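Local structure of malate dehydrogenase (Naegleria fowleri, 6UM4) at residues N168-G182 / L209-A223. The protein probably catalyses the reversible, NAD-dependent oxidation of malate to oxaloacetate. Numbering follows the deposited sequence.
Sequences NDAFRGADYAILLGG and LNKQANGDVLVLIVA
Q212, in the last turn of helix 191-212, reaches across to the short helix 167-171. Its CB packs on the backbone where F171 passes into R172, 3.6 Å from R172 N. CG lies beside the backbone N (chi1 -62°), and the chain bends at chi2, so CG and CD both run close to the O and OD1 of N168. At the tip, NE2 donates to N168 O at 2.9 Å; the bond is nearly straight (167°) and lies in the amide plane of Q212, but meets the carbonyl from above its own plane. N168 OD1 goes instead to K211 NZ, 2.6 Å away, at the end of an extended lysine chain.

Deeper in, L209 sets CG over one face of the F171 ring, a CH-pi contact 3.9 Å from the centroid, while CD2 also touches A177 CB. Beyond the helices, N214 ND2 gives a straight bond to D175 OD1, approaching from above the carboxylate plane; D175 OD2 accepts from T99 N on neighbouring strand 98-102.

Strands 176-179 and 218-221 then run parallel, 9° apart, with backbone bonds such as L220 N to A177 O (2.8 Å). L179 CD1 meets V219 CG1 on the face covered by helix 191-212. At the strand ends, L179 O accepts from both V222 N and A223 N.

This is a right-handed beta-alpha-beta crossover of the Rossmann NAD-binding domain. Its chemistry is graded: amide and ammonium groups join the two helices on the more exposed side, while regular backbone bonds and aliphatic packing hold the buried sheet.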
ATOM      1  N   ASN A 168       7.378 -26.490  -0.240  1.00 28.27           N
ATOM      2  CA  ASN A 168       6.330 -27.488  -0.062  1.00 28.68           C
ATOM      3  C   ASN A 168       5.253 -26.996   0.909  1.00 28.60           C
ATOM      4  O   ASN A 168       4.059 -27.033   0.590  1.00 28.48           O
ATOM      5  CB  ASN A 168       6.930 -28.809   0.422  1.00 30.01           C
ATOM      6  CG  ASN A 168       5.910 -29.934   0.433  1.00 30.91           C
ATOM      7  OD1 ASN A 168       5.610 -30.538  -0.601  1.00 31.20           O
ATOM      8  ND2 ASN A 168       5.375 -30.225   1.604  1.00 32.41           N
ATOM      9  N   ASP A 169       5.651 -26.479   2.076  1.00 28.72           N
ATOM     10  CA  ASP A 169       4.637 -25.978   3.010  1.00 35.37           C
ATOM     11  C   ASP A 169       3.906 -24.762   2.446  1.00 28.27           C
ATOM     12  O   ASP A 169       2.681 -24.642   2.601  1.00 27.62           O
ATOM     13  CB  ASP A 169       5.239 -25.640   4.389  1.00 37.69           C
ATOM     14  CG  ASP A 169       5.676 -26.886   5.198  1.00 50.65           C
ATOM     15  OD1 ASP A 169       5.135 -27.996   4.982  1.00 55.39           O
ATOM     16  OD2 ASP A 169       6.539 -26.747   6.099  1.00 52.46           O
ATOM     17  N   ALA A 170       4.635 -23.868   1.772  1.00 26.66           N
ATOM     18  CA  ALA A 170       4.063 -22.595   1.331  1.00 25.62           C
ATOM     19  C   ALA A 170       2.855 -22.792   0.417  1.00 27.04           C
ATOM     20  O   ALA A 170       1.815 -22.150   0.604  1.00 25.15           O
ATOM     21  CB  ALA A 170       5.139 -21.758   0.631  1.00 24.85           C
ATOM     22  N   PHE A 171       2.960 -23.692  -0.560  1.00 25.62           N
ATOM     23  CA  PHE A 171       1.932 -23.815  -1.588  1.00 25.43           C
ATOM     24  C   PHE A 171       0.794 -24.753  -1.227  1.00 26.37           C
ATOM     25  O   PHE A 171      -0.164 -24.843  -2.003  1.00 29.39           O
ATOM     26  CB  PHE A 171       2.543 -24.296  -2.901  1.00 25.31           C
ATOM     27  CG  PHE A 171       3.482 -23.315  -3.519  1.00 24.42           C
ATOM     28  CD1 PHE A 171       3.014 -22.111  -4.008  1.00 29.58           C
ATOM     29  CD2 PHE A 171       4.838 -23.584  -3.591  1.00 24.58           C
ATOM     30  CE1 PHE A 171       3.882 -21.199  -4.587  1.00 26.79           C
ATOM     31  CE2 PHE A 171       5.716 -22.681  -4.164  1.00 28.09           C
ATOM     32  CZ  PHE A 171       5.234 -21.480  -4.657  1.00 26.74           C
ATOM     33  N   ARG A 172       0.873 -25.450  -0.090  1.00 27.28           N
ATOM     34  CA  ARG A 172      -0.223 -26.301   0.361  1.00 28.31           C
ATOM     35  C   ARG A 172      -1.530 -25.520   0.354  1.00 31.65           C
ATOM     36  O   ARG A 172      -1.650 -24.467   0.997  1.00 27.53           O
ATOM     37  CB  ARG A 172       0.062 -26.871   1.768  1.00 29.29           C
ATOM     38  CG  ARG A 172      -1.128 -27.666   2.371  1.00 30.49           C
ATOM     39  CD  ARG A 172      -0.810 -28.400   3.684  1.00 31.66           C
ATOM     40  NE  ARG A 172       0.424 -29.169   3.586  1.00 32.00           N
ATOM     41  CZ  ARG A 172       1.568 -28.798   4.147  1.00 31.77           C
ATOM     42  NH1 ARG A 172       1.628 -27.689   4.870  1.00 31.21           N
ATOM     43  NH2 ARG A 172       2.655 -29.529   3.974  1.00 32.19           N
ATOM     44  N   GLY A 173      -2.501 -26.040  -0.394  1.00 28.44           N
ATOM     45  CA  GLY A 173      -3.823 -25.460  -0.477  1.00 28.43           C
ATOM     46  C   GLY A 173      -3.904 -24.111  -1.157  1.00 31.68           C
ATOM     47  O   GLY A 173      -4.906 -23.413  -0.997  1.00 33.39           O
ATOM     48  N   ALA A 174      -2.905 -23.740  -1.955  1.00 31.83           N
ATOM     49  CA  ALA A 174      -2.924 -22.426  -2.584  1.00 25.24           C
ATOM     50  C   ALA A 174      -4.018 -22.349  -3.639  1.00 26.53           C
ATOM     51  O   ALA A 174      -4.171 -23.260  -4.463  1.00 25.77           O
ATOM     52  CB  ALA A 174      -1.565 -22.113  -3.203  1.00 24.45           C
ATOM     53  N   ASP A 175      -4.807 -21.278  -3.580  1.00 26.43           N
ATOM     54  CA  ASP A 175      -5.705 -20.912  -4.666  1.00 27.87           C
ATOM     55  C   ASP A 175      -5.061 -19.899  -5.589  1.00 28.37           C
ATOM     56  O   ASP A 175      -5.425 -19.816  -6.769  1.00 23.64           O
ATOM     57  CB  ASP A 175      -7.007 -20.313  -4.137  1.00 25.21           C
ATOM     58  CG  ASP A 175      -7.783 -21.271  -3.314  1.00 32.24           C
ATOM     59  OD1 ASP A 175      -8.121 -22.352  -3.839  1.00 36.17           O
ATOM     60  OD2 ASP A 175      -8.056 -20.934  -2.143  1.00 26.72           O
ATOM     61  N   TYR A 176      -4.123 -19.131  -5.045  1.00 23.03           N
ATOM     62  CA  TYR A 176      -3.408 -18.086  -5.747  1.00 26.16           C
ATOM     63  C   TYR A 176      -1.958 -18.114  -5.306  1.00 24.56           C
ATOM     64  O   TYR A 176      -1.655 -18.416  -4.151  1.00 25.60           O
ATOM     65  CB  TYR A 176      -4.013 -16.714  -5.439  1.00 21.67           C
ATOM     66  CG  TYR A 176      -5.470 -16.610  -5.800  1.00 22.84           C
ATOM     67  CD1 TYR A 176      -5.871 -16.470  -7.124  1.00 26.58           C
ATOM     68  CD2 TYR A 176      -6.444 -16.678  -4.838  1.00 22.80           C
ATOM     69  CE1 TYR A 176      -7.218 -16.379  -7.465  1.00 24.68           C
ATOM     70  CE2 TYR A 176      -7.792 -16.588  -5.164  1.00 24.19           C
ATOM     71  CZ  TYR A 176      -8.173 -16.438  -6.475  1.00 24.00           C
ATOM     72  OH  TYR A 176      -9.514 -16.360  -6.787  1.00 23.99           O
ATOM     73  N   ALA A 177      -1.062 -17.801  -6.232  1.00 21.18           N
ATOM     74  CA  ALA A 177       0.338 -17.646  -5.872  1.00 20.91           C
ATOM     75  C   ALA A 177       0.911 -16.457  -6.632  1.00 21.11           C
ATOM     76  O   ALA A 177       0.753 -16.351  -7.850  1.00 24.70           O
ATOM     77  CB  ALA A 177       1.144 -18.925  -6.140  1.00 21.39           C
ATOM     78  N   ILE A 178       1.578 -15.569  -5.907  1.00 20.54           N
ATOM     79  CA  ILE A 178       2.267 -14.422  -6.484  1.00 19.74           C
ATOM     80  C   ILE A 178       3.748 -14.612  -6.201  1.00 20.14           C
ATOM     81  O   ILE A 178       4.161 -14.672  -5.035  1.00 25.20           O
ATOM     82  CB  ILE A 178       1.753 -13.081  -5.918  1.00 20.21           C
ATOM     83  CG1 ILE A 178       0.274 -12.916  -6.265  1.00 21.97           C
ATOM     84  CG2 ILE A 178       2.551 -11.901  -6.494  1.00 18.45           C
ATOM     85  CD1 ILE A 178      -0.368 -11.713  -5.638  1.00 27.03           C
ATOM     86  N   LEU A 179       4.536 -14.766  -7.257  1.00 19.26           N
ATOM     87  CA  LEU A 179       5.927 -15.184  -7.125  1.00 20.62           C
ATOM     88  C   LEU A 179       6.822 -13.974  -7.311  1.00 21.97           C
ATOM     89  O   LEU A 179       7.154 -13.606  -8.442  1.00 20.84           O
ATOM     90  CB  LEU A 179       6.236 -16.292  -8.127  1.00 19.90           C
ATOM     91  CG  LEU A 179       5.281 -17.455  -7.905  1.00 20.33           C
ATOM     92  CD1 LEU A 179       5.663 -18.686  -8.691  1.00 21.84           C
ATOM     93  CD2 LEU A 179       5.214 -17.765  -6.378  1.00 20.69           C
ATOM     94  N   LEU A 180       7.213 -13.362  -6.182  1.00 21.97           N
ATOM     95  CA  LEU A 180       8.109 -12.215  -6.161  1.00 24.05           C
ATOM     96  C   LEU A 180       9.551 -12.638  -5.989  1.00 26.38           C
ATOM     97  O   LEU A 180      10.462 -11.938  -6.449  1.00 27.47           O
ATOM     98  CB  LEU A 180       7.737 -11.260  -5.017  1.00 19.77           C
ATOM     99  CG  LEU A 180       6.281 -10.815  -4.919  1.00 21.82           C
ATOM    100  CD1 LEU A 180       6.044  -9.996  -3.638  1.00 22.65           C
ATOM    101  CD2 LEU A 180       5.915  -9.987  -6.143  1.00 19.17           C
ATOM    102  N   GLY A 181       9.766 -13.777  -5.343  1.00 23.15           N
ATOM    103  CA  GLY A 181      11.101 -14.186  -4.985  1.00 33.25           C
ATOM    104  C   GLY A 181      11.870 -14.772  -6.155  1.00 39.92           C
ATOM    105  O   GLY A 181      11.328 -15.463  -7.018  1.00 38.38           O
ATOM    106  N   GLY A 182      13.169 -14.511  -6.146  1.00 39.19           N
ATOM    107  CA  GLY A 182      14.042 -15.021  -7.176  1.00 38.95           C
ATOM    108  C   GLY A 182      15.479 -14.820  -6.763  1.00 42.16           C
ATOM    109  O   GLY A 182      15.773 -14.509  -5.605  1.00 43.70           O
ATOM    110  N   LEU A 209       4.111 -26.356  -6.640  1.00 25.97           N
ATOM    111  CA  LEU A 209       2.769 -25.907  -7.001  1.00 25.63           C
ATOM    112  C   LEU A 209       1.941 -27.068  -7.520  1.00 28.13           C
ATOM    113  O   LEU A 209       0.797 -27.273  -7.094  1.00 26.96           O
ATOM    114  CB  LEU A 209       2.843 -24.788  -8.055  1.00 24.66           C
ATOM    115  CG  LEU A 209       2.968 -23.311  -7.637  1.00 27.73           C
ATOM    116  CD1 LEU A 209       3.483 -22.426  -8.793  1.00 23.72           C
ATOM    117  CD2 LEU A 209       1.648 -22.747  -7.111  1.00 23.45           C
ATOM    118  N   ASN A 210       2.512 -27.847  -8.444  1.00 27.06           N
ATOM    119  CA  ASN A 210       1.761 -28.934  -9.043  1.00 28.84           C
ATOM    120  C   ASN A 210       1.326 -29.921  -7.978  1.00 29.10           C
ATOM    121  O   ASN A 210       0.190 -30.405  -7.997  1.00 29.76           O
ATOM    122  CB  ASN A 210       2.598 -29.630 -10.121  1.00 28.54           C
ATOM    123  CG  ASN A 210       1.746 -30.425 -11.080  1.00 31.79           C
ATOM    124  OD1 ASN A 210       1.154 -29.865 -11.992  1.00 35.41           O
ATOM    125  ND2 ASN A 210       1.671 -31.740 -10.874  1.00 30.66           N
ATOM    126  N   LYS A 211       2.203 -30.185  -7.014  1.00 29.32           N
ATOM    127  CA  LYS A 211       1.921 -31.159  -5.964  1.00 30.43           C
ATOM    128  C   LYS A 211       0.957 -30.629  -4.903  1.00 30.28           C
ATOM    129  O   LYS A 211       0.032 -31.339  -4.503  1.00 31.23           O
ATOM    130  CB  LYS A 211       3.234 -31.580  -5.316  1.00 31.69           C
ATOM    131  CG  LYS A 211       3.090 -32.394  -4.076  1.00 31.88           C
ATOM    132  CD  LYS A 211       4.438 -32.554  -3.408  1.00 36.21           C
ATOM    133  CE  LYS A 211       4.298 -33.291  -2.079  1.00 33.24           C
ATOM    134  NZ  LYS A 211       5.480 -33.018  -1.225  1.00 36.87           N
ATOM    135  N   GLN A 212       1.123 -29.380  -4.467  1.00 31.13           N
ATOM    136  CA  GLN A 212       0.529 -28.883  -3.228  1.00 30.51           C
ATOM    137  C   GLN A 212      -0.664 -27.958  -3.400  1.00 33.09           C
ATOM    138  O   GLN A 212      -1.566 -27.985  -2.549  1.00 29.06           O
ATOM    139  CB  GLN A 212       1.585 -28.134  -2.408  1.00 28.54           C
ATOM    140  CG  GLN A 212       2.767 -28.987  -1.980  1.00 29.81           C
ATOM    141  CD  GLN A 212       2.377 -29.954  -0.867  1.00 32.49           C
ATOM    142  OE1 GLN A 212       1.887 -31.044  -1.123  1.00 33.64           O
ATOM    143  NE2 GLN A 212       2.556 -29.526   0.381  1.00 30.58           N
ATOM    144  N   ALA A 213      -0.695 -27.149  -4.466  1.00 27.63           N
ATOM    145  CA  ALA A 213      -1.704 -26.111  -4.639  1.00 27.02           C
ATOM    146  C   ALA A 213      -3.033 -26.722  -5.071  1.00 27.86           C
ATOM    147  O   ALA A 213      -3.114 -27.881  -5.489  1.00 28.78           O
ATOM    148  CB  ALA A 213      -1.233 -25.073  -5.663  1.00 25.88           C
ATOM    149  N   ASN A 214      -4.094 -25.934  -4.974  1.00 27.64           N
ATOM    150  CA  ASN A 214      -5.373 -26.439  -5.451  1.00 28.86           C
ATOM    151  C   ASN A 214      -5.400 -26.448  -6.979  1.00 32.87           C
ATOM    152  O   ASN A 214      -4.610 -25.767  -7.649  1.00 27.30           O
ATOM    153  CB  ASN A 214      -6.502 -25.623  -4.833  1.00 33.39           C
ATOM    154  CG  ASN A 214      -6.684 -25.937  -3.341  1.00 33.78           C
ATOM    155  OD1 ASN A 214      -6.378 -27.050  -2.885  1.00 30.11           O
ATOM    156  ND2 ASN A 214      -7.125 -24.951  -2.576  1.00 29.93           N
ATOM    157  N   GLY A 215      -6.308 -27.261  -7.533  1.00 36.53           N
ATOM    158  CA  GLY A 215      -6.259 -27.561  -8.957  1.00 30.41           C
ATOM    159  C   GLY A 215      -6.471 -26.351  -9.847  1.00 33.57           C
ATOM    160  O   GLY A 215      -5.960 -26.308 -10.975  1.00 32.21           O
ATOM    161  N   ASP A 216      -7.255 -25.376  -9.379  1.00 33.87           N
ATOM    162  CA  ASP A 216      -7.587 -24.175 -10.141  1.00 31.69           C
ATOM    163  C   ASP A 216      -6.672 -23.006  -9.814  1.00 31.53           C
ATOM    164  O   ASP A 216      -7.054 -21.855 -10.056  1.00 26.69           O
ATOM    165  CB  ASP A 216      -9.039 -23.760  -9.886  1.00 33.48           C
ATOM    166  CG  ASP A 216     -10.046 -24.780 -10.391  1.00 43.18           C
ATOM    167  OD1 ASP A 216      -9.717 -25.546 -11.329  1.00 46.88           O
ATOM    168  OD2 ASP A 216     -11.174 -24.810  -9.848  1.00 42.72           O
ATOM    169  N   VAL A 217      -5.498 -23.274  -9.229  1.00 28.10           N
ATOM    170  CA  VAL A 217      -4.637 -22.200  -8.750  1.00 24.57           C
ATOM    171  C   VAL A 217      -4.253 -21.274  -9.906  1.00 24.71           C
ATOM    172  O   VAL A 217      -4.012 -21.716 -11.040  1.00 23.91           O
ATOM    173  CB  VAL A 217      -3.396 -22.779  -8.048  1.00 24.55           C
ATOM    174  CG1 VAL A 217      -2.627 -23.685  -9.005  1.00 24.85           C
ATOM    175  CG2 VAL A 217      -2.490 -21.655  -7.525  1.00 23.56           C
ATOM    176  N   LEU A 218      -4.242 -19.974  -9.630  1.00 23.11           N
ATOM    177  CA  LEU A 218      -3.721 -18.984 -10.566  1.00 22.40           C
ATOM    178  C   LEU A 218      -2.383 -18.508 -10.035  1.00 26.81           C
ATOM    179  O   LEU A 218      -2.269 -18.186  -8.844  1.00 24.87           O
ATOM    180  CB  LEU A 218      -4.690 -17.809 -10.765  1.00 21.88           C
ATOM    181  CG  LEU A 218      -6.110 -18.190 -11.207  1.00 25.43           C
ATOM    182  CD1 LEU A 218      -6.979 -16.951 -11.337  1.00 26.87           C
ATOM    183  CD2 LEU A 218      -6.099 -19.005 -12.543  1.00 23.17           C
ATOM    184  N   VAL A 219      -1.373 -18.510 -10.906  1.00 21.18           N
ATOM    185  CA  VAL A 219       0.008 -18.205 -10.536  1.00 20.74           C
ATOM    186  C   VAL A 219       0.466 -16.983 -11.321  1.00 26.65           C
ATOM    187  O   VAL A 219       0.443 -16.990 -12.562  1.00 22.78           O
ATOM    188  CB  VAL A 219       0.950 -19.393 -10.812  1.00 21.22           C
ATOM    189  CG1 VAL A 219       2.342 -19.069 -10.336  1.00 20.91           C
ATOM    190  CG2 VAL A 219       0.448 -20.669 -10.159  1.00 22.43           C
ATOM    191  N   LEU A 220       0.936 -15.960 -10.606  1.00 21.86           N
ATOM    192  CA  LEU A 220       1.480 -14.754 -11.217  1.00 18.99           C
ATOM    193  C   LEU A 220       2.972 -14.710 -10.926  1.00 18.90           C
ATOM    194  O   LEU A 220       3.381 -14.781  -9.764  1.00 18.97           O
ATOM    195  CB  LEU A 220       0.776 -13.499 -10.680  1.00 18.62           C
ATOM    196  CG  LEU A 220       1.440 -12.184 -11.088  1.00 18.80           C
ATOM    197  CD1 LEU A 220       1.469 -12.053 -12.620  1.00 22.47           C
ATOM    198  CD2 LEU A 220       0.748 -11.003 -10.445  1.00 17.90           C
ATOM    199  N   ILE A 221       3.784 -14.617 -11.972  1.00 18.87           N
ATOM    200  CA  ILE A 221       5.233 -14.508 -11.831  0.54 18.91           C
ATOM    201  C   ILE A 221       5.617 -13.043 -11.981  1.00 18.47           C
ATOM    202  O   ILE A 221       5.329 -12.420 -13.006  1.00 18.28           O
ATOM    203  CB  ILE A 221       5.984 -15.370 -12.859  0.54 19.34           C
ATOM    204  CG1 ILE A 221       6.032 -16.847 -12.443  0.54 19.94           C
ATOM    205  CG2 ILE A 221       7.407 -14.854 -13.018  0.54 19.38           C
ATOM    206  CD1 ILE A 221       4.749 -17.620 -12.666  0.54 20.19           C
ATOM    207  N   VAL A 222       6.267 -12.494 -10.953  1.00 21.58           N
ATOM    208  CA  VAL A 222       6.790 -11.135 -10.970  1.00 22.85           C
ATOM    209  C   VAL A 222       8.306 -11.127 -11.121  1.00 26.22           C
ATOM    210  O   VAL A 222       8.860 -10.281 -11.827  1.00 33.07           O
ATOM    211  CB  VAL A 222       6.362 -10.354  -9.699  1.00 18.30           C
ATOM    212  CG1 VAL A 222       7.037  -8.999  -9.653  1.00 17.86           C
ATOM    213  CG2 VAL A 222       4.855 -10.180  -9.659  1.00 17.74           C
ATOM    214  N   ALA A 223       8.991 -12.055 -10.454  1.00 23.93           N
ATOM    215  CA  ALA A 223      10.446 -12.085 -10.472  1.00 23.77           C
ATOM    216  C   ALA A 223      10.975 -12.253 -11.891  1.00 25.28           C
ATOM    217  O   ALA A 223      10.418 -13.009 -12.690  1.00 28.59           O
ATOM    218  CB  ALA A 223      10.954 -13.228  -9.599  1.00 22.02           C
TER
HETATM  219  O   HOH W   1      -7.807 -20.047  -7.991  1.00 25.92           O